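PDB 3RD4: uncharacterized protein from Proteus penneri, which is of unknown function and belongs to the DUF2500 family of the YhhM-like clan. Local coordinates for residues Lys5-Glu10 with Phe42-Asp47. Sequence-based numbering, arbitrary orientation.
Sequences KLYMVE and FRLTTD
Glu10 and Arg43 form an antiparallel hydrogen-bonded pair through their backbones. Arg43 N reaches Glu10 O at 2.9 Å and Glu10 N reaches Arg43 O at 3.0 Å; the second bond is bent, at 132°, and the positions of both acceptors are uncertain. Beyond the non-hydrogen-bonded pair of Val9 with Leu44, Met8 O accepts a nearly straight bond (168°) from Thr45 N (2.8 Å). This single bond ties the loop residue just after strand 34-44 to strand 4-20, whereas Tyr7 meets the other segment only through Leu44, whose CD1 lies 4.0 Å from Tyr7 CB and near the ring plane, at its edge. The Phe42 ring, its CG anti to the carbonyl carbon (chi1 -62°), meets Val9 CG1 obliquely, with Phe42 CD2 3.7 Å away. The Glu10 and Arg43 side chains share a face, but Glu10 OE1 and Arg43 NH1 stay 5.3 Å apart: Arg43 NE makes a salt bridge to Asp51, Glu10 a weak, long ion pair with Lys69. Strand 4-20 lies between 34-44 and 69-75 in the antiparallel sheet; Val9 hydrogen-bonds Gly70 through the backbone, Phe42 and Leu44 pair onward with Leu52 and Lys50, and Phe82 of strand 78-84 packs against both Val9 and Phe42.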
loop_
_atom_site.group_PDB
_atom_site.type_symbol
_atom_site.label_atom_id
_atom_site.label_comp_id
_atom_site.label_asym_id
_atom_site.label_seq_id
_atom_site.Cartn_x
_atom_site.Cartn_y
_atom_site.Cartn_z
ATOM N N LYS B 5 1.224 -22.369 -12.456
ATOM C CA LYS B 5 2.421 -22.860 -11.767
ATOM C C LYS B 5 2.171 -23.347 -10.335
ATOM O O LYS B 5 1.131 -23.058 -9.725
ATOM C CB LYS B 5 3.509 -21.772 -11.733
ATOM C CG LYS B 5 4.575 -21.867 -12.826
ATOM C CD LYS B 5 4.146 -21.166 -14.109
ATOM C CE LYS B 5 5.211 -21.294 -15.203
ATOM N NZ LYS B 5 4.740 -20.740 -16.518
ATOM N N LEU B 6 3.141 -24.098 -9.816
ATOM C CA LEU B 6 3.087 -24.605 -8.452
ATOM C C LEU B 6 4.130 -23.873 -7.600
ATOM O O LEU B 6 5.183 -23.467 -8.093
ATOM C CB LEU B 6 3.383 -26.107 -8.393
ATOM C CG LEU B 6 3.281 -26.640 -6.951
ATOM C CD1 LEU B 6 1.937 -27.336 -6.775
ATOM C CD2 LEU B 6 4.422 -27.601 -6.625
ATOM N N TYR B 7 3.815 -23.694 -6.322
ATOM C CA TYR B 7 4.714 -23.043 -5.385
ATOM C C TYR B 7 4.623 -23.780 -4.048
ATOM O O TYR B 7 3.592 -23.720 -3.374
ATOM C CB TYR B 7 4.336 -21.573 -5.158
ATOM C CG TYR B 7 4.294 -20.707 -6.392
ATOM C CD1 TYR B 7 3.083 -20.458 -7.048
ATOM C CD2 TYR B 7 5.455 -20.123 -6.903
ATOM C CE1 TYR B 7 3.020 -19.648 -8.187
ATOM C CE2 TYR B 7 5.409 -19.309 -8.046
ATOM C CZ TYR B 7 4.183 -19.077 -8.683
ATOM O OH TYR B 7 4.110 -18.289 -9.814
ATOM N N MET B 8 5.684 -24.500 -3.678
ATOM C CA MET B 8 5.715 -25.206 -2.400
ATOM C C MET B 8 5.770 -24.081 -1.385
ATOM O O MET B 8 6.728 -23.308 -1.348
ATOM C CB MET B 8 6.952 -26.094 -2.314
ATOM C CG MET B 8 6.922 -27.224 -3.338
ATOM S SD MET B 8 5.355 -28.122 -3.224
ATOM C CE MET B 8 5.385 -28.596 -1.447
ATOM N N VAL B 9 4.742 -23.988 -0.555
ATOM C CA VAL B 9 4.664 -22.878 0.363
ATOM C C VAL B 9 4.294 -23.217 1.794
ATOM O O VAL B 9 4.100 -24.371 2.143
ATOM C CB VAL B 9 3.671 -21.849 -0.218
ATOM C CG1 VAL B 9 2.241 -22.292 0.026
ATOM C CG2 VAL B 9 3.942 -20.501 0.351
ATOM N N GLU B 10 4.229 -22.176 2.615
ATOM C CA GLU B 10 3.886 -22.273 4.036
ATOM C C GLU B 10 3.016 -21.064 4.368
ATOM O O GLU B 10 3.338 -19.936 3.992
ATOM C CB GLU B 10 5.162 -22.263 4.892
ATOM C CG GLU B 10 4.958 -22.042 6.393
ATOM C CD GLU B 10 6.270 -22.146 7.201
ATOM O OE1 GLU B 10 7.307 -21.569 6.782
ATOM O OE2 GLU B 10 6.255 -22.803 8.273
ATOM N N PHE B 42 1.396 -16.273 1.839
ATOM C CA PHE B 42 2.103 -17.527 1.601
ATOM C C PHE B 42 3.596 -17.257 1.450
ATOM O O PHE B 42 3.986 -16.315 0.758
ATOM C CB PHE B 42 1.602 -18.186 0.321
ATOM C CG PHE B 42 0.157 -18.563 0.359
ATOM C CD1 PHE B 42 -0.802 -17.734 -0.200
ATOM C CD2 PHE B 42 -0.246 -19.744 0.957
ATOM C CE1 PHE B 42 -2.139 -18.076 -0.161
ATOM C CE2 PHE B 42 -1.581 -20.091 0.999
ATOM C CZ PHE B 42 -2.529 -19.256 0.438
ATOM N N ARG B 43 4.435 -18.060 2.098
ATOM C CA ARG B 43 5.876 -17.887 1.956
ATOM C C ARG B 43 6.499 -19.117 1.299
ATOM O O ARG B 43 6.312 -20.229 1.785
ATOM C CB ARG B 43 6.530 -17.655 3.308
ATOM C CG ARG B 43 8.047 -17.602 3.225
ATOM C CD ARG B 43 8.653 -17.197 4.554
ATOM N NE ARG B 43 8.346 -15.808 4.882
ATOM C CZ ARG B 43 7.841 -15.413 6.047
ATOM N NH1 ARG B 43 7.587 -16.303 6.996
ATOM N NH2 ARG B 43 7.573 -14.130 6.257
ATOM N N LEU B 44 7.223 -18.925 0.193
ATOM C CA LEU B 44 7.871 -20.044 -0.503
ATOM C C LEU B 44 8.752 -20.830 0.456
ATOM O O LEU B 44 9.632 -20.268 1.117
ATOM C CB LEU B 44 8.718 -19.546 -1.673
ATOM C CG LEU B 44 8.072 -19.512 -3.058
ATOM C CD1 LEU B 44 7.938 -20.915 -3.618
ATOM C CD2 LEU B 44 6.730 -18.839 -2.955
ATOM N N THR B 45 8.497 -22.133 0.524
ATOM C CA THR B 45 9.229 -23.030 1.406
ATOM C C THR B 45 10.539 -23.487 0.755
ATOM O O THR B 45 11.333 -24.211 1.361
ATOM C CB THR B 45 8.361 -24.253 1.759
ATOM O OG1 THR B 45 8.904 -24.911 2.907
ATOM C CG2 THR B 45 8.317 -25.231 0.589
ATOM N N THR B 46 10.759 -23.054 -0.482
ATOM C CA THR B 46 11.974 -23.402 -1.210
ATOM C C THR B 46 13.186 -22.675 -0.635
ATOM O O THR B 46 13.829 -23.161 0.301
ATOM C CB THR B 46 11.862 -23.034 -2.709
ATOM O OG1 THR B 46 11.464 -21.665 -2.838
ATOM C CG2 THR B 46 10.840 -23.914 -3.403
ATOM N N ASP B 47 13.487 -21.509 -1.207
ATOM C CA ASP B 47 14.624 -20.681 -0.797
ATOM C C ASP B 47 14.688 -19.436 -1.693
ATOM O O ASP B 47 15.697 -18.725 -1.734
ATOM C CB ASP B 47 15.924 -21.481 -0.934
ATOM C CG ASP B 47 16.211 -21.876 -2.373
ATOM O OD1 ASP B 47 16.691 -21.008 -3.136
ATOM O OD2 ASP B 47 15.942 -23.044 -2.745
#